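Local coordinates for putative aliphatic sulfonates-binding protein (PDB 2X26), which probably serves as the periplasmic binding protein that captures aliphatic sulfonates for an ABC-type transport system, at residues Leu5-Gln10 and Ile34-Phe39; Gln23-Arg28 and Gln203-Thr208; Lys107-Lys112 and Thr137-Ala142; Ser114-Leu119 and Ala157-Tyr162. All coordinates share one frame; numbering follows the deposited sequence.

In the fold
Followed from the N terminus, the chain first closes a loop at contact 1, where strand 33-38 returns beside strand 4-9 at the edge of one mixed sheet. Helix 24-28, inside that loop, waits far longer for its partner in contact 2, residues 203-208 of helix 199-218, so contacts 1 and 2 cross along the chain and touch in space. The long excursion between the two segments of contact 2 holds all of contacts 3 and 4. These belong to the second mixed sheet and also cross: contact 3 pairs two of its strands, and contact 4 sets helix 115-126 against a third. Centres of contacts 2 and 3 lie about 37 Å apart, in the two lobes.

Contact 1: residues Leu5-Gln10 and Ile34-Phe39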
loop_
_atom_site.group_PDB
_atom_site.type_symbol
_atom_site.label_atom_id
_atom_site.label_comp_id
_atom_site.label_asym_id
_atom_site.label_seq_id
_atom_site.Cartn_x
_atom_site.Cartn_y
_atom_site.Cartn_z
ATOM N N LEU A 5 -16.000 0.574 -12.688
ATOM C CA LEU A 5 -14.900 0.277 -11.826
ATOM C C LEU A 5 -14.537 1.611 -11.193
ATOM O O LEU A 5 -13.987 2.506 -11.856
ATOM C CB LEU A 5 -13.730 -0.308 -12.609
ATOM C CG LEU A 5 -12.458 -0.343 -11.756
ATOM C CD1 LEU A 5 -12.590 -1.178 -10.470
ATOM C CD2 LEU A 5 -11.272 -0.839 -12.609
ATOM N N ARG A 6 -14.792 1.689 -9.894
ATOM C CA ARG A 6 -14.469 2.890 -9.070
ATOM C C ARG A 6 -13.249 2.581 -8.224
ATOM O O ARG A 6 -13.267 1.674 -7.395
ATOM C CB ARG A 6 -15.659 3.288 -8.164
ATOM C CG ARG A 6 -16.914 3.510 -9.011
ATOM C CD ARG A 6 -18.155 3.475 -8.154
ATOM N NE ARG A 6 -18.394 2.139 -7.622
ATOM C CZ ARG A 6 -19.361 1.904 -6.728
ATOM N NH1 ARG A 6 -20.102 2.917 -6.263
ATOM N NH2 ARG A 6 -19.518 0.682 -6.238
ATOM N N ILE A 7 -12.190 3.339 -8.470
ATOM C CA ILE A 7 -10.869 2.990 -7.927
ATOM C C ILE A 7 -10.454 3.947 -6.833
ATOM O O ILE A 7 -10.403 5.174 -7.043
ATOM C CB ILE A 7 -9.784 3.001 -9.037
ATOM C CG1 ILE A 7 -10.222 2.079 -10.196
ATOM C CG2 ILE A 7 -8.437 2.661 -8.420
ATOM C CD1 ILE A 7 -9.432 2.233 -11.484
ATOM N N GLY A 8 -10.155 3.408 -5.662
ATOM C CA GLY A 8 -9.547 4.225 -4.584
ATOM C C GLY A 8 -8.044 4.180 -4.672
ATOM O O GLY A 8 -7.455 3.096 -4.675
ATOM N N TYR A 9 -7.413 5.339 -4.724
ATOM C CA TYR A 9 -5.916 5.359 -4.837
ATOM C C TYR A 9 -5.353 6.417 -3.879
ATOM O O TYR A 9 -6.097 7.281 -3.413
ATOM C CB TYR A 9 -5.486 5.649 -6.279
ATOM C CG TYR A 9 -5.714 7.093 -6.772
ATOM C CD1 TYR A 9 -4.634 8.009 -6.820
ATOM C CD2 TYR A 9 -6.965 7.527 -7.180
ATOM C CE1 TYR A 9 -4.834 9.295 -7.244
ATOM C CE2 TYR A 9 -7.181 8.847 -7.626
ATOM C CZ TYR A 9 -6.084 9.700 -7.684
ATOM O OH TYR A 9 -6.249 10.993 -8.105
ATOM N N GLN A 10 -4.040 6.346 -3.618
ATOM C CA GLN A 10 -3.350 7.354 -2.817
ATOM C C GLN A 10 -2.255 7.939 -3.699
ATOM O O GLN A 10 -1.906 7.372 -4.744
ATOM C CB GLN A 10 -2.755 6.717 -1.581
ATOM C CG GLN A 10 -3.850 6.029 -0.670
ATOM C CD GLN A 10 -3.214 5.350 0.531
ATOM O OE1 GLN A 10 -2.551 6.019 1.360
ATOM N NE2 GLN A 10 -3.405 4.030 0.647
ATOM N N ILE A 34 -14.785 3.977 -15.912
ATOM C CA ILE A 34 -13.669 3.975 -14.986
ATOM C C ILE A 34 -13.731 5.298 -14.227
ATOM O O ILE A 34 -13.852 6.377 -14.839
ATOM C CB ILE A 34 -12.308 3.905 -15.719
ATOM C CG1 ILE A 34 -12.235 2.688 -16.708
ATOM C CG2 ILE A 34 -11.160 3.874 -14.689
ATOM C CD1 ILE A 34 -12.479 1.306 -16.019
ATOM N N SER A 35 -13.664 5.241 -12.903
ATOM C CA SER A 35 -13.551 6.468 -12.087
ATOM C C SER A 35 -12.493 6.335 -10.970
ATOM O O SER A 35 -12.156 5.233 -10.506
ATOM C CB SER A 35 -14.869 6.907 -11.495
ATOM O OG SER A 35 -15.400 5.935 -10.633
ATOM N N TRP A 36 -11.951 7.459 -10.592
ATOM C CA TRP A 36 -10.754 7.483 -9.740
ATOM C C TRP A 36 -11.110 8.369 -8.541
ATOM O O TRP A 36 -11.655 9.453 -8.720
ATOM C CB TRP A 36 -9.624 8.151 -10.550
ATOM C CG TRP A 36 -9.174 7.359 -11.716
ATOM C CD1 TRP A 36 -9.617 7.465 -13.011
ATOM C CD2 TRP A 36 -8.226 6.275 -11.701
ATOM N NE1 TRP A 36 -8.944 6.553 -13.802
ATOM C CE2 TRP A 36 -8.112 5.807 -13.005
ATOM C CE3 TRP A 36 -7.464 5.684 -10.711
ATOM C CZ2 TRP A 36 -7.245 4.749 -13.357
ATOM C CZ3 TRP A 36 -6.583 4.631 -11.043
ATOM C CH2 TRP A 36 -6.484 4.192 -12.373
ATOM N N VAL A 37 -10.825 7.892 -7.334
ATOM C CA VAL A 37 -11.088 8.636 -6.134
ATOM C C VAL A 37 -9.828 8.630 -5.299
ATOM O O VAL A 37 -9.392 7.568 -4.801
ATOM C CB VAL A 37 -12.246 7.988 -5.298
ATOM C CG1 VAL A 37 -12.558 8.874 -4.131
ATOM C CG2 VAL A 37 -13.451 7.816 -6.193
ATOM N N GLU A 38 -9.273 9.821 -5.103
ATOM C CA GLU A 38 -8.059 9.943 -4.302
ATOM C C GLU A 38 -8.407 10.030 -2.821
ATOM O O GLU A 38 -9.272 10.823 -2.428
ATOM C CB GLU A 38 -7.284 11.201 -4.712
ATOM C CG GLU A 38 -5.918 11.263 -4.057
ATOM C CD GLU A 38 -5.277 12.603 -4.278
ATOM O OE1 GLU A 38 -5.580 13.524 -3.512
ATOM O OE2 GLU A 38 -4.471 12.716 -5.222
ATOM N N PHE A 39 -7.752 9.203 -2.021
ATOM C CA PHE A 39 -7.906 9.249 -0.571
ATOM C C PHE A 39 -6.636 9.734 0.141
ATOM O O PHE A 39 -5.522 9.481 -0.349
ATOM C CB PHE A 39 -8.247 7.836 -0.068
ATOM C CG PHE A 39 -9.651 7.441 -0.419
ATOM C CD1 PHE A 39 -10.695 7.740 0.432
ATOM C CD2 PHE A 39 -9.913 6.804 -1.633
ATOM C CE1 PHE A 39 -12.054 7.416 0.070
ATOM C CE2 PHE A 39 -11.212 6.449 -2.006
ATOM C CZ PHE A 39 -12.287 6.778 -1.162
#
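Ile7 and Trp36 point the same way from neighbouring parallel strands, at the edge of a mixed sheet in a two-lobed periplasmic binding protein fold. Ile7 lays its CD1 over one face of the indole, 3.7 Å from the centroid of the six-membered ring, a CH-pi contact somewhat displaced toward the rim. The torsions allow this: in Ile7, CG1 stands anti to the carbonyl carbon (chi1 -54°) and the chain runs on extended to CD1. On the same face of the sheet Tyr9 receives the edge of Trp36 in an offset edge-to-face pair, with planes at 83°. Across the phenol ring from the indole, Glu38 CG sits over the other face, 4.3 Å from the ring centroid, while Glu38 CB touches Tyr9 CZ at 3.5 Å. Met16 and Leu25 of the following helices help to cover this aromatic and aliphatic face, and the indole NE1 is hydrogen-bonded to Glu26.

On the reverse face, Ser35 OG rests against Arg6 CG, whose guanidinium leads away to a salt bridge with Asp55. The Phe39 ring turns its edge to Gly8 and packs on helix 42-51. Between the faces the ladder uses Leu5, Ile7 and Tyr9 against Ser35, Val37 and Phe39. Its last rung, Phe39 N to Tyr9 O, is 2.9 Å long with an angle of 172° at the hydrogen.

Contact 2: residues Gln23-Arg28 and Gln203-Thr208; sequences QLLEKR and QGVLAT
The short helix 24-28 and the segment 203-208 of a much longer helix run in roughly opposed directions, their axes 138° apart and 10.7 Å from each other at the closest. Gln23, with positive phi, ends the preceding helix in a Schellman motif and at once occupies the N-cap position of the next, so the chain turns sharply into helix 24-28. The closest backbone approaches pair Leu24 with Thr208 and Leu25 with Val205.

Thr208 is the centre of the side-chain packing, and its two branches do different work. The methyl CG2, anti to the backbone N, points between the leucines, 3.7 Å from Leu24 CB and 3.8 Å from Leu25 CD2, and also lies over one face of the Arg28 guanidinium. The hydroxyl OG1 turns back to its own helix and donates to Gly204 O over 2.9 Å. That carbonyl takes the Thr208 backbone N-H as well, the two donors arriving from opposite faces of its plane. Arg28, extended from CG to NE, runs antiparallel alongside the threonine side chain and brings NH1 to within 2.9 Å of Thr208 OG1; at 116° the bond is bent and weak. A firmer partner for Arg28 is Glu211, about one turn after Thr208 in the long helix, which forms a salt bridge with NH2. Leu25 and Val205 meet nearly perpendicular, CD2 to CG2 4.1 Å.

Leu25 lies against Leu5, Ile7, Ile34 and Trp36 of strands 4-9 and 33-38 and also touches Phe209, while Val205 reaches Leu5, so the two helices pack on one face of this sheet's edge.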
loop_
_atom_site.group_PDB
_atom_site.type_symbol
_atom_site.label_atom_id
_atom_site.label_comp_id
_atom_site.label_asym_id
_atom_site.label_seq_id
_atom_site.Cartn_x
_atom_site.Cartn_y
_atom_site.Cartn_z
ATOM N N GLN A 23 -4.205 7.097 -18.907
ATOM C CA GLN A 23 -5.533 6.663 -19.335
ATOM C C GLN A 23 -5.593 5.219 -19.801
ATOM O O GLN A 23 -6.382 4.864 -20.654
ATOM C CB GLN A 23 -6.154 7.637 -20.378
ATOM C CG GLN A 23 -6.399 9.009 -19.705
ATOM C CD GLN A 23 -7.180 9.976 -20.559
ATOM O OE1 GLN A 23 -7.512 9.676 -21.687
ATOM N NE2 GLN A 23 -7.490 11.149 -20.008
ATOM N N LEU A 24 -4.747 4.372 -19.234
ATOM C CA LEU A 24 -4.651 2.981 -19.712
ATOM C C LEU A 24 -5.938 2.183 -19.538
ATOM O O LEU A 24 -6.325 1.456 -20.451
ATOM C CB LEU A 24 -3.508 2.258 -19.014
ATOM C CG LEU A 24 -2.098 2.832 -19.221
ATOM C CD1 LEU A 24 -1.161 1.988 -18.393
ATOM C CD2 LEU A 24 -1.709 2.867 -20.737
ATOM N N LEU A 25 -6.622 2.347 -18.403
ATOM C CA LEU A 25 -7.863 1.596 -18.167
ATOM C C LEU A 25 -8.993 2.089 -19.044
ATOM O O LEU A 25 -9.777 1.310 -19.550
ATOM C CB LEU A 25 -8.295 1.674 -16.700
ATOM C CG LEU A 25 -7.432 0.917 -15.703
ATOM C CD1 LEU A 25 -8.057 0.965 -14.330
ATOM C CD2 LEU A 25 -7.175 -0.555 -16.078
ATOM N N GLU A 26 -9.071 3.400 -19.213
ATOM C CA GLU A 26 -10.112 3.953 -20.065
ATOM C C GLU A 26 -9.965 3.408 -21.483
ATOM O O GLU A 26 -10.968 3.076 -22.115
ATOM C CB GLU A 26 -10.084 5.479 -20.027
ATOM C CG GLU A 26 -10.526 6.107 -18.685
ATOM C CD GLU A 26 -9.434 6.214 -17.660
ATOM O OE1 GLU A 26 -8.311 5.728 -17.887
ATOM O OE2 GLU A 26 -9.703 6.810 -16.596
ATOM N N LYS A 27 -8.731 3.307 -21.962
ATOM C CA LYS A 27 -8.488 2.829 -23.304
ATOM C C LYS A 27 -8.657 1.312 -23.386
ATOM O O LYS A 27 -9.208 0.809 -24.374
ATOM C CB LYS A 27 -7.091 3.229 -23.748
ATOM C CG LYS A 27 -6.930 4.720 -23.948
ATOM C CD LYS A 27 -5.545 5.037 -24.506
ATOM C CE LYS A 27 -4.437 4.959 -23.459
ATOM N NZ LYS A 27 -3.064 4.625 -24.010
ATOM N N ARG A 28 -8.221 0.568 -22.331
ATOM C CA ARG A 28 -8.338 -0.899 -22.411
ATOM C C ARG A 28 -9.718 -1.466 -22.242
ATOM O O ARG A 28 -10.028 -2.502 -22.827
ATOM C CB ARG A 28 -7.441 -1.602 -21.434
ATOM C CG ARG A 28 -6.067 -1.401 -21.814
ATOM C CD ARG A 28 -5.168 -2.178 -20.958
ATOM N NE ARG A 28 -3.839 -1.772 -21.324
ATOM C CZ ARG A 28 -2.752 -2.334 -20.844
ATOM N NH1 ARG A 28 -2.871 -3.319 -19.963
ATOM N NH2 ARG A 28 -1.568 -1.899 -21.249
ATOM N N GLN A 203 -7.991 -9.240 -12.833
ATOM C CA GLN A 203 -6.647 -9.681 -13.134
ATOM C C GLN A 203 -6.012 -8.796 -14.198
ATOM O O GLN A 203 -4.818 -8.440 -14.090
ATOM C CB GLN A 203 -6.665 -11.143 -13.562
ATOM C CG GLN A 203 -7.096 -12.052 -12.414
ATOM C CD GLN A 203 -6.912 -13.507 -12.777
ATOM O OE1 GLN A 203 -5.823 -13.904 -13.192
ATOM N NE2 GLN A 203 -7.979 -14.295 -12.668
ATOM N N GLY A 204 -6.822 -8.386 -15.159
ATOM C CA GLY A 204 -6.355 -7.573 -16.263
ATOM C C GLY A 204 -6.097 -6.179 -15.738
ATOM O O GLY A 204 -5.137 -5.510 -16.183
ATOM N N VAL A 205 -6.951 -5.736 -14.806
ATOM C CA VAL A 205 -6.768 -4.382 -14.230
ATOM C C VAL A 205 -5.430 -4.333 -13.481
ATOM O O VAL A 205 -4.607 -3.386 -13.638
ATOM C CB VAL A 205 -7.968 -3.940 -13.323
ATOM C CG1 VAL A 205 -7.599 -2.742 -12.507
ATOM C CG2 VAL A 205 -9.215 -3.643 -14.207
ATOM N N LEU A 206 -5.209 -5.318 -12.623
ATOM C CA LEU A 206 -3.969 -5.361 -11.842
ATOM C C LEU A 206 -2.749 -5.463 -12.763
ATOM O O LEU A 206 -1.744 -4.774 -12.530
ATOM C CB LEU A 206 -3.996 -6.511 -10.827
ATOM C CG LEU A 206 -5.116 -6.394 -9.761
ATOM C CD1 LEU A 206 -5.136 -7.610 -8.858
ATOM C CD2 LEU A 206 -4.992 -5.147 -8.950
ATOM N N ALA A 207 -2.871 -6.228 -13.826
ATOM C CA ALA A 207 -1.770 -6.392 -14.765
ATOM C C ALA A 207 -1.452 -5.055 -15.419
ATOM O O ALA A 207 -0.258 -4.719 -15.602
ATOM C CB ALA A 207 -2.151 -7.447 -15.818
ATOM N N THR A 208 -2.513 -4.260 -15.694
ATOM C CA THR A 208 -2.382 -2.900 -16.206
ATOM C C THR A 208 -1.649 -1.985 -15.213
ATOM O O THR A 208 -0.794 -1.217 -15.617
ATOM C CB THR A 208 -3.748 -2.290 -16.523
ATOM O OG1 THR A 208 -4.400 -3.084 -17.512
ATOM C CG2 THR A 208 -3.577 -0.919 -17.132
#

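Contact 3: residues Lys107-Lys112 and Thr137-Ala142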
loop_
_atom_site.group_PDB
_atom_site.type_symbol
_atom_site.label_atom_id
_atom_site.label_comp_id
_atom_site.label_asym_id
_atom_site.label_seq_id
_atom_site.Cartn_x
_atom_site.Cartn_y
_atom_site.Cartn_z
ATOM N N LYS A 107 13.721 9.442 22.887
ATOM C CA LYS A 107 12.412 9.771 22.339
ATOM C C LYS A 107 12.386 9.475 20.835
ATOM O O LYS A 107 13.246 9.944 20.082
ATOM C CB LYS A 107 12.068 11.252 22.575
ATOM C CG LYS A 107 12.118 11.696 24.019
ATOM C CD LYS A 107 12.072 13.245 24.025
ATOM C CE LYS A 107 12.850 13.875 25.127
ATOM N NZ LYS A 107 12.025 14.024 26.352
ATOM N N VAL A 108 11.406 8.682 20.416
ATOM C CA VAL A 108 11.287 8.360 19.012
ATOM C C VAL A 108 9.906 8.790 18.505
ATOM O O VAL A 108 8.885 8.292 19.011
ATOM C CB VAL A 108 11.477 6.853 18.808
ATOM C CG1 VAL A 108 11.381 6.496 17.299
ATOM C CG2 VAL A 108 12.847 6.352 19.399
ATOM N N ALA A 109 9.857 9.633 17.466
ATOM C CA ALA A 109 8.587 10.065 16.913
ATOM C C ALA A 109 8.154 9.127 15.791
ATOM O O ALA A 109 9.000 8.685 15.011
ATOM C CB ALA A 109 8.725 11.453 16.359
ATOM N N PHE A 110 6.849 8.863 15.710
ATOM C CA PHE A 110 6.216 8.101 14.598
ATOM C C PHE A 110 4.705 8.166 14.751
ATOM O O PHE A 110 4.223 8.454 15.848
ATOM C CB PHE A 110 6.645 6.624 14.624
ATOM C CG PHE A 110 6.301 5.911 15.927
ATOM C CD1 PHE A 110 5.164 5.094 16.034
ATOM C CD2 PHE A 110 7.102 6.093 17.057
ATOM C CE1 PHE A 110 4.863 4.462 17.262
ATOM C CE2 PHE A 110 6.779 5.493 18.281
ATOM C CZ PHE A 110 5.667 4.671 18.360
ATOM N N GLN A 111 3.960 7.787 13.711
ATOM C CA GLN A 111 2.497 7.790 13.773
ATOM C C GLN A 111 1.953 6.498 14.376
ATOM O O GLN A 111 2.293 5.398 13.938
ATOM C CB GLN A 111 1.874 8.035 12.373
ATOM C CG GLN A 111 0.353 8.216 12.472
ATOM C CD GLN A 111 -0.279 8.565 11.121
ATOM O OE1 GLN A 111 -0.418 9.720 10.766
ATOM N NE2 GLN A 111 -0.707 7.561 10.412
ATOM N N LYS A 112 1.111 6.618 15.409
ATOM C CA LYS A 112 0.571 5.418 16.053
ATOM C C LYS A 112 -0.209 4.597 15.031
ATOM O O LYS A 112 -1.011 5.147 14.253
ATOM C CB LYS A 112 -0.340 5.755 17.265
ATOM C CG LYS A 112 -0.789 4.477 18.020
ATOM C CD LYS A 112 -1.635 4.789 19.286
ATOM C CE LYS A 112 -2.499 3.558 19.640
ATOM N NZ LYS A 112 -3.214 3.691 20.938
ATOM N N THR A 137 6.656 8.477 20.902
ATOM C CA THR A 137 6.173 9.839 20.797
ATOM C C THR A 137 5.238 9.888 19.584
ATOM O O THR A 137 5.708 9.954 18.439
ATOM C CB THR A 137 7.357 10.778 20.606
ATOM O OG1 THR A 137 8.276 10.624 21.709
ATOM C CG2 THR A 137 6.883 12.176 20.564
ATOM N N TYR A 138 3.939 9.794 19.858
ATOM C CA TYR A 138 2.967 9.500 18.800
ATOM C C TYR A 138 2.590 10.775 18.066
ATOM O O TYR A 138 1.941 11.633 18.641
ATOM C CB TYR A 138 1.726 8.835 19.396
ATOM C CG TYR A 138 2.013 7.501 20.113
ATOM C CD1 TYR A 138 2.345 6.375 19.378
ATOM C CD2 TYR A 138 1.915 7.383 21.526
ATOM C CE1 TYR A 138 2.588 5.151 19.985
ATOM C CE2 TYR A 138 2.184 6.138 22.154
ATOM C CZ TYR A 138 2.514 5.032 21.353
ATOM O OH TYR A 138 2.790 3.767 21.868
ATOM N N LEU A 139 3.028 10.910 16.806
ATOM C CA LEU A 139 2.832 12.163 16.056
ATOM C C LEU A 139 2.618 11.884 14.582
ATOM O O LEU A 139 3.287 11.045 14.032
ATOM C CB LEU A 139 4.087 13.012 16.167
ATOM C CG LEU A 139 4.460 13.488 17.593
ATOM C CD1 LEU A 139 5.806 14.203 17.585
ATOM C CD2 LEU A 139 3.341 14.413 18.024
ATOM N N THR A 140 1.783 12.684 13.919
ATOM C CA THR A 140 1.629 12.522 12.469
ATOM C C THR A 140 2.849 13.148 11.770
ATOM O O THR A 140 3.640 13.818 12.427
ATOM C CB THR A 140 0.320 13.135 12.012
ATOM O OG1 THR A 140 0.356 14.537 12.292
ATOM C CG2 THR A 140 -0.865 12.473 12.787
ATOM N N PRO A 141 3.067 12.866 10.482
ATOM C CA PRO A 141 4.357 13.213 9.902
ATOM C C PRO A 141 4.694 14.709 9.995
ATOM O O PRO A 141 5.832 15.016 10.336
ATOM C CB PRO A 141 4.225 12.768 8.435
ATOM C CG PRO A 141 3.274 11.639 8.501
ATOM C CD PRO A 141 2.262 12.038 9.557
ATOM N N ALA A 142 3.736 15.615 9.746
ATOM C CA ALA A 142 4.055 17.057 9.822
ATOM C C ALA A 142 4.502 17.459 11.217
ATOM O O ALA A 142 5.481 18.199 11.356
ATOM C CB ALA A 142 2.880 17.928 9.387
#
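The Tyr138 ring carries Lys112 CD over one face and meets Phe110 obliquely, the two aromatic planes being 71° apart. Both rings leave parallel strands in the same direction, within the beta-alpha-beta unit formed by strand 107-110, helix 115-126 and strand 135-138. Their nearest carbons, Phe110 CZ and Tyr138 CE1, are 3.5 Å apart. Phe110 reaches this place with CG set between the backbone N and the carbonyl carbon (chi1 58°). The crossover also packs on it: His117 of the helix makes an edge-to-face pair, and Phe131 meets the ring. The lysine arrives differently. Lys112 is stretched out along its whole length, passing its CB 3.5 Å from Tyr138 CD1, so that its aliphatic part packs on the tyrosine before the ammonium leads away.

On the opposite face of the sheet, Ala109 CB is in loose contact with Leu139 CD1, and Thr137 returns its OG1 to Gln135 O. Beyond the strand end, Gln111 extends its amide oxygen OE1 to 3.4 Å from Thr140 CG2, with Pro141, at the start of the next helix, close by.

The backbone ladder joining the strands is short. Val108 O accepts from Thr137 N, and Thr137 O accepts from Phe110 N at 3.2 Å. The third bond runs from Leu139 N to Phe110 O, 2.9 Å long, its donor standing 47° out of the carbonyl plane.

Contact 4: residues Ser114-Leu119 and Ala157-Tyr162; sequences SSSHNL and AIWDPY
Three successive serines meet the indole of Trp159 by van der Waals contact. Two hydroxyls approach the ring edge near its plane: Ser116 OG lies 3.3 Å from Trp159 CE3, and Ser114 OG 3.6 Å from CZ3. Ser115 OG comes in obliquely, 3.5 Å from CE3. The indole swings back towards the helix because its CG sits between the backbone N and the carbonyl carbon (chi1 54°). Nearer the strand backbone, Ser116 CB meets Ala157 CB at 3.9 Å, small residues letting helix and strand come close; Ile158 CD1 lies over one indole face.

The polar interactions belong mainly to the helix and its surroundings. Ser114 is the N-cap: its OG accepts two weak bonds, from Ser116 N at 3.1 Å and from His117 N at 3.4 Å, and is also hydrogen-bonded to Gln111 O. Glu87 OE2 is shared by two of the serines, in a hydrogen bond with Ser115 and a weak one with Ser116.

Backbone bonding places the strand, Ala157 pairing with Ala109 on one side and Ile158 with Val88 on the other. The first turn of the helix, residues 115-119, runs at 131° to strand 157-159 and begins after the C-terminal end of strand 107-110, beside that of strand 155-159. Such a helix N terminus beside C-terminal strand ends is typical of the alpha/beta lobes of periplasmic binding proteins, whose ligand cleft lies between them.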
loop_
_atom_site.group_PDB
_atom_site.type_symbol
_atom_site.label_atom_id
_atom_site.label_comp_id
_atom_site.label_asym_id
_atom_site.label_seq_id
_atom_site.Cartn_x
_atom_site.Cartn_y
_atom_site.Cartn_z
ATOM N N SER A 114 0.719 3.074 12.432
ATOM C CA SER A 114 1.186 3.176 11.025
ATOM C C SER A 114 2.233 2.093 10.658
ATOM O O SER A 114 2.690 1.313 11.512
ATOM C CB SER A 114 1.798 4.559 10.800
ATOM O OG SER A 114 3.045 4.614 11.456
ATOM N N SER A 115 2.658 2.091 9.403
ATOM C CA SER A 115 3.768 1.210 8.969
ATOM C C SER A 115 5.045 1.499 9.799
ATOM O O SER A 115 5.852 0.585 10.022
ATOM C CB SER A 115 4.058 1.431 7.500
ATOM O OG SER A 115 4.346 2.818 7.276
ATOM N N SER A 116 5.256 2.757 10.233
ATOM C CA SER A 116 6.427 3.077 11.072
ATOM C C SER A 116 6.328 2.462 12.494
ATOM O O SER A 116 7.350 2.082 13.063
ATOM C CB SER A 116 6.681 4.587 11.188
ATOM O OG SER A 116 6.974 5.110 9.891
ATOM N N HIS A 117 5.101 2.393 13.050
ATOM C CA HIS A 117 4.861 1.741 14.361
ATOM C C HIS A 117 5.264 0.265 14.199
ATOM O O HIS A 117 5.940 -0.289 15.079
ATOM C CB HIS A 117 3.363 1.929 14.739
ATOM C CG HIS A 117 2.988 1.521 16.141
ATOM N ND1 HIS A 117 1.944 2.118 16.830
ATOM C CD2 HIS A 117 3.450 0.528 16.944
ATOM C CE1 HIS A 117 1.803 1.524 18.007
ATOM N NE2 HIS A 117 2.716 0.567 18.105
ATOM N N ASN A 118 4.905 -0.364 13.072
ATOM C CA ASN A 118 5.222 -1.774 12.856
ATOM C C ASN A 118 6.745 -1.926 12.740
ATOM O O ASN A 118 7.342 -2.814 13.369
ATOM C CB ASN A 118 4.495 -2.289 11.590
ATOM C CG ASN A 118 4.783 -3.714 11.279
ATOM O OD1 ASN A 118 4.522 -4.614 12.094
ATOM N ND2 ASN A 118 5.280 -3.970 10.062
ATOM N N LEU A 119 7.375 -1.047 11.955
ATOM C CA LEU A 119 8.836 -1.141 11.725
ATOM C C LEU A 119 9.530 -0.996 13.057
ATOM O O LEU A 119 10.434 -1.766 13.374
ATOM C CB LEU A 119 9.354 -0.016 10.798
ATOM C CG LEU A 119 10.894 0.036 10.638
ATOM C CD1 LEU A 119 11.206 -0.705 9.452
ATOM C CD2 LEU A 119 11.349 1.418 10.404
ATOM N N ALA A 157 10.763 7.701 12.916
ATOM C CA ALA A 157 10.488 6.533 12.072
ATOM C C ALA A 157 9.403 6.962 11.107
ATOM O O ALA A 157 8.337 7.437 11.527
ATOM C CB ALA A 157 10.050 5.350 12.932
ATOM N N ILE A 158 9.706 6.873 9.811
ATOM C CA ILE A 158 8.855 7.452 8.759
ATOM C C ILE A 158 9.042 6.772 7.409
ATOM O O ILE A 158 10.038 6.074 7.175
ATOM C CB ILE A 158 9.147 9.017 8.647
ATOM C CG1 ILE A 158 8.074 9.755 7.802
ATOM C CG2 ILE A 158 10.563 9.268 8.177
ATOM C CD1 ILE A 158 6.655 9.669 8.376
ATOM N N TRP A 159 8.040 6.935 6.530
ATOM C CA TRP A 159 8.044 6.376 5.191
ATOM C C TRP A 159 8.363 7.429 4.114
ATOM O O TRP A 159 8.402 8.637 4.383
ATOM C CB TRP A 159 6.694 5.716 4.897
ATOM C CG TRP A 159 5.506 6.616 5.102
ATOM C CD1 TRP A 159 4.887 7.378 4.176
ATOM C CD2 TRP A 159 4.778 6.811 6.345
ATOM N NE1 TRP A 159 3.809 8.057 4.745
ATOM C CE2 TRP A 159 3.718 7.705 6.074
ATOM C CE3 TRP A 159 4.899 6.266 7.642
ATOM C CZ2 TRP A 159 2.784 8.113 7.067
ATOM C CZ3 TRP A 159 3.953 6.659 8.623
ATOM C CH2 TRP A 159 2.945 7.583 8.336
ATOM N N ASP A 160 8.630 6.954 2.910
ATOM C CA ASP A 160 8.814 7.842 1.748
ATOM C C ASP A 160 7.439 8.357 1.299
ATOM O O ASP A 160 6.448 7.595 1.279
ATOM C CB ASP A 160 9.454 7.020 0.629
ATOM C CG ASP A 160 10.838 7.476 0.249
ATOM O OD1 ASP A 160 11.211 8.633 0.589
ATOM O OD2 ASP A 160 11.507 6.678 -0.510
ATOM N N PRO A 161 7.371 9.598 0.818
ATOM C CA PRO A 161 8.498 10.483 0.429
ATOM C C PRO A 161 9.024 11.438 1.516
ATOM O O PRO A 161 9.948 12.215 1.247
ATOM C CB PRO A 161 7.857 11.332 -0.690
ATOM C CG PRO A 161 6.428 11.553 -0.152
ATOM C CD PRO A 161 6.100 10.079 0.219
ATOM N N TYR A 162 8.479 11.379 2.726
ATOM C CA TYR A 162 8.991 12.210 3.810
ATOM C C TYR A 162 10.471 11.918 4.032
ATOM O O TYR A 162 11.251 12.824 4.317
ATOM C CB TYR A 162 8.268 11.900 5.125
ATOM C CG TYR A 162 6.780 12.231 5.113
ATOM C CD1 TYR A 162 5.837 11.220 5.076
ATOM C CD2 TYR A 162 6.334 13.541 5.179
ATOM C CE1 TYR A 162 4.477 11.495 5.070
ATOM C CE2 TYR A 162 4.950 13.834 5.167
ATOM C CZ TYR A 162 4.044 12.777 5.135
ATOM O OH TYR A 162 2.685 13.027 5.172
#